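Local coordinates for protein phosphoglycerate kinase (Coxiella burnetii, PDB 4NG4) that catalyses the reversible transfer of a phosphoryl group between ATP and 3-phosphoglycerate, the first ATP-yielding step of glycolysis, at residues I55-V65 with A111-L119; P13-N21 with A172-V182. All coordinates share one frame; numbering follows the deposited sequence.

In the fold
Both interactions belong to the domain built on the six-stranded parallel sheet that carries the predicted 3-phosphoglycerate site, and their centres lie about 17 Å apart. Interaction 1 joins strands 64-69 and 117-120, whereas interaction 2 sets the N-terminal segment against 171-174, the outermost strand at the far side of the same sheet. Along the chain, interaction 1 is nested inside the loop that interaction 2 closes. They meet where Met-17 CE packs 3.9 Å from Ala-58 N of helix 46-60. The side chain of Ile-55 is about 5 Å from that of Leu-33, and that of Leu-178 about 10 Å from that of Asp-32, both predicted substrate-binding residues.

Interaction 1: I55-V65 with A111-L119; sequences IQKAIEQKARV and AVEPGQAIL
Val-65 and Ala-117 pair as neighbours in parallel strands, with their CA atoms 4.4 Å apart. Val-65 N donates to Gln-116 O at 3.2 Å, and Val-65 O receives Ile-118 N at 2.8 Å in a nearly straight bond (170° at the hydrogen). Just before the strands, Gly-115 N reaches Ala-63 O at 2.7 Å. Gly-115 lies in a type II turn running from Glu-113 to Gln-116, and its positive phi suits that position. The turn faces the end of helix 46-60, which Lys-62 closes as the C-prime residue of a Schellman motif.

Among the side chains, Val-65 CG1 is placed anti to its own backbone N (chi1 161°) and meets Ala-117 CB at 3.5 Å on the same face of the sheet. From the helix, Ile-59 CD1 comes within 4.1 Å of Ala-117 CB, and Ile-55 CG2 lies slightly farther from the same methyl. Arg-64 runs out extended beside Pro-114, the two pointing the same way. Pro-114 CD sits over the centre of one guanidinium face, 3.7 Å above its plane, while Arg-64 NE makes a weak hydrogen bond to Asn-24 O. Nearer the backbone, Val-112 CG1 lies against Arg-64 CB at 3.9 Å.

Helix 46-60 thus turns through a short loop into strand 64-69, which pairs in parallel with strand 117-120: a piece of the Rossmann-like alpha/beta sheet of the phosphoglycerate kinase N-terminal domain, with helix side chains packed on one face.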
loop_
_atom_site.group_PDB
_atom_site.type_symbol
_atom_site.label_atom_id
_atom_site.label_comp_id
_atom_site.label_asym_id
_atom_site.label_seq_id
_atom_site.Cartn_x
_atom_site.Cartn_y
_atom_site.Cartn_z
ATOM N N ILE A 55 -1.782 20.081 6.711
ATOM C CA ILE A 55 -2.433 20.908 7.714
ATOM C C ILE A 55 -1.683 22.244 7.893
ATOM O O ILE A 55 -2.303 23.271 8.193
ATOM C CB ILE A 55 -2.554 20.147 9.057
ATOM C CG1 ILE A 55 -3.337 18.835 8.857
ATOM C CG2 ILE A 55 -3.254 21.007 10.095
ATOM C CD1 ILE A 55 -3.270 17.876 10.021
ATOM N N GLN A 56 -0.364 22.237 7.696
ATOM C CA GLN A 56 0.422 23.469 7.793
ATOM C C GLN A 56 0.150 24.411 6.612
ATOM O O GLN A 56 0.091 25.622 6.785
ATOM C CB GLN A 56 1.922 23.164 7.875
ATOM C CG GLN A 56 2.332 22.267 9.041
ATOM C CD GLN A 56 3.844 22.285 9.283
ATOM O OE1 GLN A 56 4.366 23.195 9.917
ATOM N NE2 GLN A 56 4.546 21.274 8.776
ATOM N N LYS A 57 -0.015 23.845 5.417
ATOM C CA LYS A 57 -0.270 24.634 4.210
ATOM C C LYS A 57 -1.671 25.260 4.237
ATOM O O LYS A 57 -1.867 26.371 3.727
ATOM C CB LYS A 57 -0.083 23.772 2.949
ATOM C CG LYS A 57 -0.081 24.562 1.629
ATOM C CD LYS A 57 0.654 23.830 0.493
ATOM C CE LYS A 57 -0.011 22.498 0.127
ATOM N NZ LYS A 57 0.621 21.849 -1.051
ATOM N N ALA A 58 -2.633 24.558 4.837
ATOM C CA ALA A 58 -3.997 25.073 4.966
ATOM C C ALA A 58 -4.045 26.257 5.921
ATOM O O ALA A 58 -4.625 27.286 5.602
ATOM C CB ALA A 58 -4.929 23.986 5.438
ATOM N N ILE A 59 -3.423 26.101 7.087
ATOM C CA ILE A 59 -3.302 27.170 8.090
ATOM C C ILE A 59 -2.518 28.378 7.546
ATOM O O ILE A 59 -2.902 29.528 7.772
ATOM C CB ILE A 59 -2.605 26.635 9.366
ATOM C CG1 ILE A 59 -3.493 25.606 10.067
ATOM C CG2 ILE A 59 -2.272 27.743 10.326
ATOM C CD1 ILE A 59 -2.733 24.719 11.032
ATOM N N GLU A 60 -1.430 28.112 6.825
ATOM C CA GLU A 60 -0.581 29.166 6.273
ATOM C C GLU A 60 -1.341 30.003 5.248
ATOM O O GLU A 60 -1.084 31.206 5.111
ATOM C CB GLU A 60 0.673 28.567 5.633
ATOM C CG GLU A 60 1.740 29.588 5.226
ATOM C CD GLU A 60 2.880 28.964 4.421
ATOM O OE1 GLU A 60 2.899 27.717 4.281
ATOM O OE2 GLU A 60 3.754 29.724 3.926
ATOM N N GLN A 61 -2.271 29.369 4.533
ATOM C CA GLN A 61 -3.176 30.089 3.631
ATOM C C GLN A 61 -4.452 30.567 4.342
ATOM O O GLN A 61 -5.383 31.069 3.704
ATOM C CB GLN A 61 -3.529 29.218 2.427
ATOM C CG GLN A 61 -2.331 28.915 1.548
ATOM C CD GLN A 61 -2.652 27.952 0.438
ATOM O OE1 GLN A 61 -3.812 27.790 0.062
ATOM N NE2 GLN A 61 -1.622 27.308 -0.103
ATOM N N LYS A 62 -4.468 30.417 5.665
ATOM C CA LYS A 62 -5.538 30.913 6.538
ATOM C C LYS A 62 -6.907 30.308 6.217
ATOM O O LYS A 62 -7.937 30.986 6.189
ATOM C CB LYS A 62 -5.542 32.452 6.584
ATOM C CG LYS A 62 -4.658 32.987 7.709
ATOM C CD LYS A 62 -4.148 34.384 7.461
ATOM C CE LYS A 62 -3.451 34.909 8.701
ATOM N NZ LYS A 62 -2.826 36.233 8.482
ATOM N N ALA A 63 -6.894 28.999 6.007
ATOM C CA ALA A 63 -8.119 28.219 5.930
ATOM C C ALA A 63 -8.718 28.108 7.325
ATOM O O ALA A 63 -8.029 28.325 8.329
ATOM C CB ALA A 63 -7.835 26.830 5.364
ATOM N N ARG A 64 -10.010 27.798 7.375
ATOM C CA ARG A 64 -10.660 27.384 8.608
ATOM C C ARG A 64 -10.669 25.866 8.556
ATOM O O ARG A 64 -11.475 25.275 7.840
ATOM C CB ARG A 64 -12.084 27.940 8.689
ATOM C CG ARG A 64 -12.188 29.454 8.503
ATOM C CD ARG A 64 -13.547 29.841 7.931
ATOM N NE ARG A 64 -13.823 31.269 8.097
ATOM C CZ ARG A 64 -14.443 31.816 9.141
ATOM N NH1 ARG A 64 -14.888 31.069 10.149
ATOM N NH2 ARG A 64 -14.620 33.128 9.179
ATOM N N VAL A 65 -9.765 25.235 9.299
ATOM C CA VAL A 65 -9.448 23.815 9.061
ATOM C C VAL A 65 -10.185 22.817 9.960
ATOM O O VAL A 65 -10.082 22.880 11.182
ATOM C CB VAL A 65 -7.923 23.552 9.179
ATOM C CG1 VAL A 65 -7.650 22.075 9.386
ATOM C CG2 VAL A 65 -7.204 24.059 7.942
ATOM N N ALA A 111 -17.959 26.612 14.434
ATOM C CA ALA A 111 -17.214 27.816 14.138
ATOM C C ALA A 111 -15.738 27.444 14.213
ATOM O O ALA A 111 -15.329 26.658 15.074
ATOM C CB ALA A 111 -17.541 28.903 15.141
ATOM N N VAL A 112 -14.957 27.966 13.274
ATOM C CA VAL A 112 -13.508 27.782 13.252
ATOM C C VAL A 112 -12.923 29.040 12.643
ATOM O O VAL A 112 -13.291 29.417 11.531
ATOM C CB VAL A 112 -13.087 26.557 12.412
ATOM C CG1 VAL A 112 -11.571 26.485 12.277
ATOM C CG2 VAL A 112 -13.604 25.293 13.036
ATOM N N GLU A 113 -12.033 29.698 13.378
ATOM C CA GLU A 113 -11.467 30.971 12.934
ATOM C C GLU A 113 -10.473 30.719 11.795
ATOM O O GLU A 113 -9.889 29.627 11.708
ATOM C CB GLU A 113 -10.788 31.687 14.108
ATOM C CG GLU A 113 -10.380 33.120 13.821
ATOM C CD GLU A 113 -9.785 33.818 15.029
ATOM O OE1 GLU A 113 -9.495 35.035 14.933
ATOM O OE2 GLU A 113 -9.615 33.145 16.076
ATOM N N PRO A 114 -10.309 31.703 10.889
ATOM C CA PRO A 114 -9.272 31.545 9.867
ATOM C C PRO A 114 -7.887 31.308 10.472
ATOM O O PRO A 114 -7.475 32.043 11.371
ATOM C CB PRO A 114 -9.318 32.883 9.119
ATOM C CG PRO A 114 -10.727 33.318 9.244
ATOM C CD PRO A 114 -11.187 32.854 10.603
ATOM N N GLY A 115 -7.196 30.269 10.004
ATOM C CA GLY A 115 -5.830 29.991 10.440
ATOM C C GLY A 115 -5.686 28.993 11.582
ATOM O O GLY A 115 -4.591 28.485 11.815
ATOM N N GLN A 116 -6.765 28.714 12.313
ATOM C CA GLN A 116 -6.730 27.652 13.315
ATOM C C GLN A 116 -7.284 26.355 12.717
ATOM O O GLN A 116 -7.823 26.347 11.606
ATOM C CB GLN A 116 -7.463 28.052 14.611
ATOM C CG GLN A 116 -8.966 28.293 14.488
ATOM C CD GLN A 116 -9.695 28.172 15.823
ATOM O OE1 GLN A 116 -10.001 27.061 16.283
ATOM N NE2 GLN A 116 -9.981 29.312 16.447
ATOM N N ALA A 117 -7.125 25.263 13.458
ATOM C CA ALA A 117 -7.513 23.931 12.980
ATOM C C ALA A 117 -8.116 23.097 14.100
ATOM O O ALA A 117 -7.584 23.047 15.209
ATOM C CB ALA A 117 -6.311 23.210 12.403
ATOM N N ILE A 118 -9.220 22.426 13.798
ATOM C CA ILE A 118 -9.875 21.556 14.768
ATOM C C ILE A 118 -9.883 20.131 14.235
ATOM O O ILE A 118 -9.857 19.912 13.023
ATOM C CB ILE A 118 -11.313 22.056 15.144
ATOM C CG1 ILE A 118 -12.271 22.019 13.945
ATOM C CG2 ILE A 118 -11.251 23.464 15.711
ATOM C CD1 ILE A 118 -12.797 20.631 13.597
ATOM N N LEU A 119 -9.891 19.168 15.153
ATOM C CA LEU A 119 -9.928 17.743 14.801
ATOM C C LEU A 119 -11.271 17.158 15.215
ATOM O O LEU A 119 -11.581 17.074 16.405
ATOM C CB LEU A 119 -8.780 16.980 15.485
ATOM C CG LEU A 119 -8.692 15.462 15.283
ATOM C CD1 LEU A 119 -8.520 15.100 13.813
ATOM C CD2 LEU A 119 -7.568 14.895 16.120
#

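Interaction 2: P13-N21 with A172-V182; sequences PFLSMSNLN and ACAGPLLISEV
Phe-14 holds CG between its backbone N and carbonyl carbon (chi1 47°), which turns the ring toward strand 171-174 and the following helix. Its CE1 touches Ala-174 CB at 3.4 Å, and CZ meets Leu-178 CD2 at 3.7 Å, the two side chains crossing obliquely. Val-182 CG1, one turn farther along the helix, borders CZ more loosely. Cys-173 has the same kind of first torsion (chi1 62°), and its SG lies against Leu-20 CD1, 3.6 Å away; Leu-15 CB packs beside Cys-173 CB.

Between these two apolar patches the backbones form a single bridge centred on Ser-16 and Ala-174. Ala-174 N donates to Leu-15 O at 3.0 Å. Met-17 N returns a bond to Ala-174 O; it is more bent, 141° at the hydrogen. The Ser-16 hydroxyl shares a hydrogen bond with Ser-18 OG at 2.7 Å, and the methyl end of Ile-179 approaches from the helix. Met-17 starts toward the strand, but the end of its side chain leads away; the side chain also touches Val-148 of strand 146-149.

Gly-175 is the N-cap of helix 176-190. At the helix start, Pro-176 O accepts from both Ser-180 N and Ser-180 OG, which come from opposite faces of its plane, so one carbonyl is gripped twice.

On the other edge of strand 171-174, Cys-173 makes backbone bonds to strand 146-149. Helix 392-401 also covers the contact, with Thr-398 against Phe-14 and Leu-397 against Ala-174. The chemistry is therefore mainly apolar: two backbone bonds of a single bridge hold the N-terminal segment to the outer edge of the outermost strand, while aromatic, aliphatic and sulfur contacts join it to the strand and the start of helix 176-190.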
loop_
_atom_site.group_PDB
_atom_site.type_symbol
_atom_site.label_atom_id
_atom_site.label_comp_id
_atom_site.label_asym_id
_atom_site.label_seq_id
_atom_site.Cartn_x
_atom_site.Cartn_y
_atom_site.Cartn_z
ATOM N N PRO A 13 -5.570 14.339 -13.794
ATOM C CA PRO A 13 -6.701 13.440 -13.564
ATOM C C PRO A 13 -7.808 14.098 -12.746
ATOM O O PRO A 13 -8.976 13.995 -13.121
ATOM C CB PRO A 13 -6.085 12.256 -12.800
ATOM C CG PRO A 13 -4.659 12.639 -12.491
ATOM C CD PRO A 13 -4.442 14.065 -12.892
ATOM N N PHE A 14 -7.437 14.764 -11.650
ATOM C CA PHE A 14 -8.395 15.412 -10.752
ATOM C C PHE A 14 -7.835 16.710 -10.162
ATOM O O PHE A 14 -6.661 17.030 -10.344
ATOM C CB PHE A 14 -8.808 14.453 -9.628
ATOM C CG PHE A 14 -7.665 13.743 -8.981
ATOM C CD1 PHE A 14 -6.780 14.428 -8.163
ATOM C CD2 PHE A 14 -7.478 12.381 -9.173
ATOM C CE1 PHE A 14 -5.721 13.774 -7.560
ATOM C CE2 PHE A 14 -6.426 11.714 -8.566
ATOM C CZ PHE A 14 -5.546 12.411 -7.756
ATOM N N LEU A 15 -8.686 17.440 -9.441
ATOM C CA LEU A 15 -8.307 18.710 -8.809
ATOM C C LEU A 15 -7.411 18.522 -7.585
ATOM O O LEU A 15 -7.484 17.507 -6.894
ATOM C CB LEU A 15 -9.548 19.505 -8.387
ATOM C CG LEU A 15 -10.438 20.029 -9.508
ATOM C CD1 LEU A 15 -11.729 20.595 -8.947
ATOM C CD2 LEU A 15 -9.700 21.058 -10.326
ATOM N N SER A 16 -6.597 19.544 -7.324
ATOM C CA SER A 16 -5.619 19.533 -6.248
ATOM C C SER A 16 -5.813 20.720 -5.306
ATOM O O SER A 16 -6.345 21.763 -5.702
ATOM C CB SER A 16 -4.212 19.568 -6.842
ATOM O OG SER A 16 -3.246 19.786 -5.826
ATOM N N MET A 17 -5.359 20.551 -4.064
ATOM C CA MET A 17 -5.407 21.608 -3.049
ATOM C C MET A 17 -4.502 22.795 -3.423
ATOM O O MET A 17 -4.814 23.948 -3.124
ATOM C CB MET A 17 -5.001 21.021 -1.688
ATOM C CG MET A 17 -4.965 22.013 -0.530
ATOM S SD MET A 17 -5.099 21.223 1.086
ATOM C CE MET A 17 -3.973 22.252 2.036
ATOM N N SER A 18 -3.391 22.502 -4.091
ATOM C CA SER A 18 -2.439 23.518 -4.533
ATOM C C SER A 18 -3.020 24.497 -5.559
ATOM O O SER A 18 -2.594 25.657 -5.628
ATOM C CB SER A 18 -1.201 22.842 -5.130
ATOM O OG SER A 18 -1.568 21.935 -6.154
ATOM N N ASN A 19 -3.977 24.020 -6.354
ATOM C CA ASN A 19 -4.578 24.828 -7.424
ATOM C C ASN A 19 -5.858 25.556 -7.004
ATOM O O ASN A 19 -6.472 26.251 -7.821
ATOM C CB ASN A 19 -4.852 23.953 -8.656
ATOM C CG ASN A 19 -3.601 23.701 -9.485
ATOM O OD1 ASN A 19 -3.062 24.613 -10.110
ATOM N ND2 ASN A 19 -3.144 22.455 -9.499
ATOM N N LEU A 20 -6.250 25.402 -5.737
ATOM C CA LEU A 20 -7.459 26.044 -5.217
ATOM C C LEU A 20 -7.137 27.106 -4.167
ATOM O O LEU A 20 -6.148 27.000 -3.435
ATOM C CB LEU A 20 -8.395 24.998 -4.623
ATOM C CG LEU A 20 -8.946 23.966 -5.613
ATOM C CD1 LEU A 20 -9.490 22.721 -4.864
ATOM C CD2 LEU A 20 -10.014 24.595 -6.519
ATOM N N ASN A 21 -7.993 28.121 -4.101
ATOM C CA ASN A 21 -7.820 29.242 -3.189
ATOM C C ASN A 21 -8.562 29.007 -1.868
ATOM O O ASN A 21 -9.794 28.926 -1.848
ATOM C CB ASN A 21 -8.319 30.513 -3.869
ATOM C CG ASN A 21 -8.649 31.603 -2.892
ATOM O OD1 ASN A 21 -7.776 32.360 -2.455
ATOM N ND2 ASN A 21 -9.927 31.697 -2.545
ATOM N N ALA A 172 -14.462 19.652 -4.414
ATOM C CA ALA A 172 -13.728 18.466 -3.924
ATOM C C ALA A 172 -12.411 18.272 -4.671
ATOM O O ALA A 172 -12.343 18.476 -5.888
ATOM C CB ALA A 172 -14.593 17.217 -4.029
ATOM N N CYS A 173 -11.373 17.883 -3.935
ATOM C CA CYS A 173 -10.031 17.736 -4.492
ATOM C C CYS A 173 -9.191 16.750 -3.675
ATOM O O CYS A 173 -9.645 16.219 -2.658
ATOM C CB CYS A 173 -9.343 19.093 -4.521
ATOM S SG CYS A 173 -9.125 19.777 -2.904
ATOM N N ALA A 174 -7.968 16.511 -4.138
ATOM C CA ALA A 174 -7.018 15.671 -3.422
ATOM C C ALA A 174 -5.940 16.537 -2.768
ATOM O O ALA A 174 -5.567 17.581 -3.307
ATOM C CB ALA A 174 -6.394 14.664 -4.373
ATOM N N GLY A 175 -5.452 16.096 -1.610
ATOM C CA GLY A 175 -4.346 16.755 -0.925
ATOM C C GLY A 175 -3.016 16.279 -1.476
ATOM O O GLY A 175 -2.988 15.369 -2.305
ATOM N N PRO A 176 -1.900 16.878 -1.012
ATOM C CA PRO A 176 -0.558 16.534 -1.511
ATOM C C PRO A 176 -0.045 15.110 -1.192
ATOM O O PRO A 176 0.761 14.574 -1.945
ATOM C CB PRO A 176 0.345 17.600 -0.873
ATOM C CG PRO A 176 -0.389 18.076 0.294
ATOM C CD PRO A 176 -1.847 17.970 -0.029
ATOM N N LEU A 177 -0.500 14.489 -0.108
ATOM C CA LEU A 177 -0.059 13.120 0.191
ATOM C C LEU A 177 -0.620 12.126 -0.818
ATOM O O LEU A 177 0.123 11.340 -1.391
ATOM C CB LEU A 177 -0.425 12.707 1.619
ATOM C CG LEU A 177 0.636 13.052 2.659
ATOM C CD1 LEU A 177 0.939 14.548 2.660
ATOM C CD2 LEU A 177 0.177 12.587 4.027
ATOM N N LEU A 178 -1.929 12.190 -1.046
ATOM C CA LEU A 178 -2.589 11.366 -2.050
ATOM C C LEU A 178 -1.951 11.684 -3.392
ATOM O O LEU A 178 -1.824 10.795 -4.241
ATOM C CB LEU A 178 -4.106 11.622 -2.037
ATOM C CG LEU A 178 -5.035 10.708 -2.838
ATOM C CD1 LEU A 178 -6.407 10.719 -2.218
ATOM C CD2 LEU A 178 -5.106 11.125 -4.316
ATOM N N ILE A 179 -1.483 12.935 -3.532
ATOM C CA ILE A 179 -0.739 13.352 -4.719
ATOM C C ILE A 179 0.620 12.656 -4.827
ATOM O O ILE A 179 0.958 12.137 -5.886
ATOM C CB ILE A 179 -0.534 14.878 -4.801
ATOM C CG1 ILE A 179 -1.859 15.586 -5.087
ATOM C CG2 ILE A 179 0.452 15.223 -5.897
ATOM C CD1 ILE A 179 -1.795 17.094 -4.926
ATOM N N SER A 180 1.403 12.645 -3.753
ATOM C CA SER A 180 2.699 11.976 -3.794
ATOM C C SER A 180 2.508 10.512 -4.141
ATOM O O SER A 180 3.136 10.000 -5.073
ATOM C CB SER A 180 3.440 12.103 -2.461
ATOM O OG SER A 180 3.526 13.462 -2.064
ATOM N N GLU A 181 1.620 9.854 -3.397
ATOM C CA GLU A 181 1.355 8.435 -3.595
ATOM C C GLU A 181 0.871 8.150 -5.018
ATOM O O GLU A 181 1.346 7.214 -5.647
ATOM C CB GLU A 181 0.348 7.912 -2.571
ATOM C CG GLU A 181 0.208 6.379 -2.577
ATOM C CD GLU A 181 0.987 5.663 -1.476
ATOM O OE1 GLU A 181 1.607 6.316 -0.614
ATOM O OE2 GLU A 181 0.955 4.425 -1.468
ATOM N N VAL A 182 -0.062 8.937 -5.537
ATOM C CA VAL A 182 -0.527 8.694 -6.900
ATOM C C VAL A 182 0.607 8.944 -7.897
ATOM O O VAL A 182 0.823 8.145 -8.801
ATOM C CB VAL A 182 -1.768 9.530 -7.287
ATOM C CG1 VAL A 182 -1.434 11.011 -7.350
ATOM C CG2 VAL A 182 -2.319 9.065 -8.622
#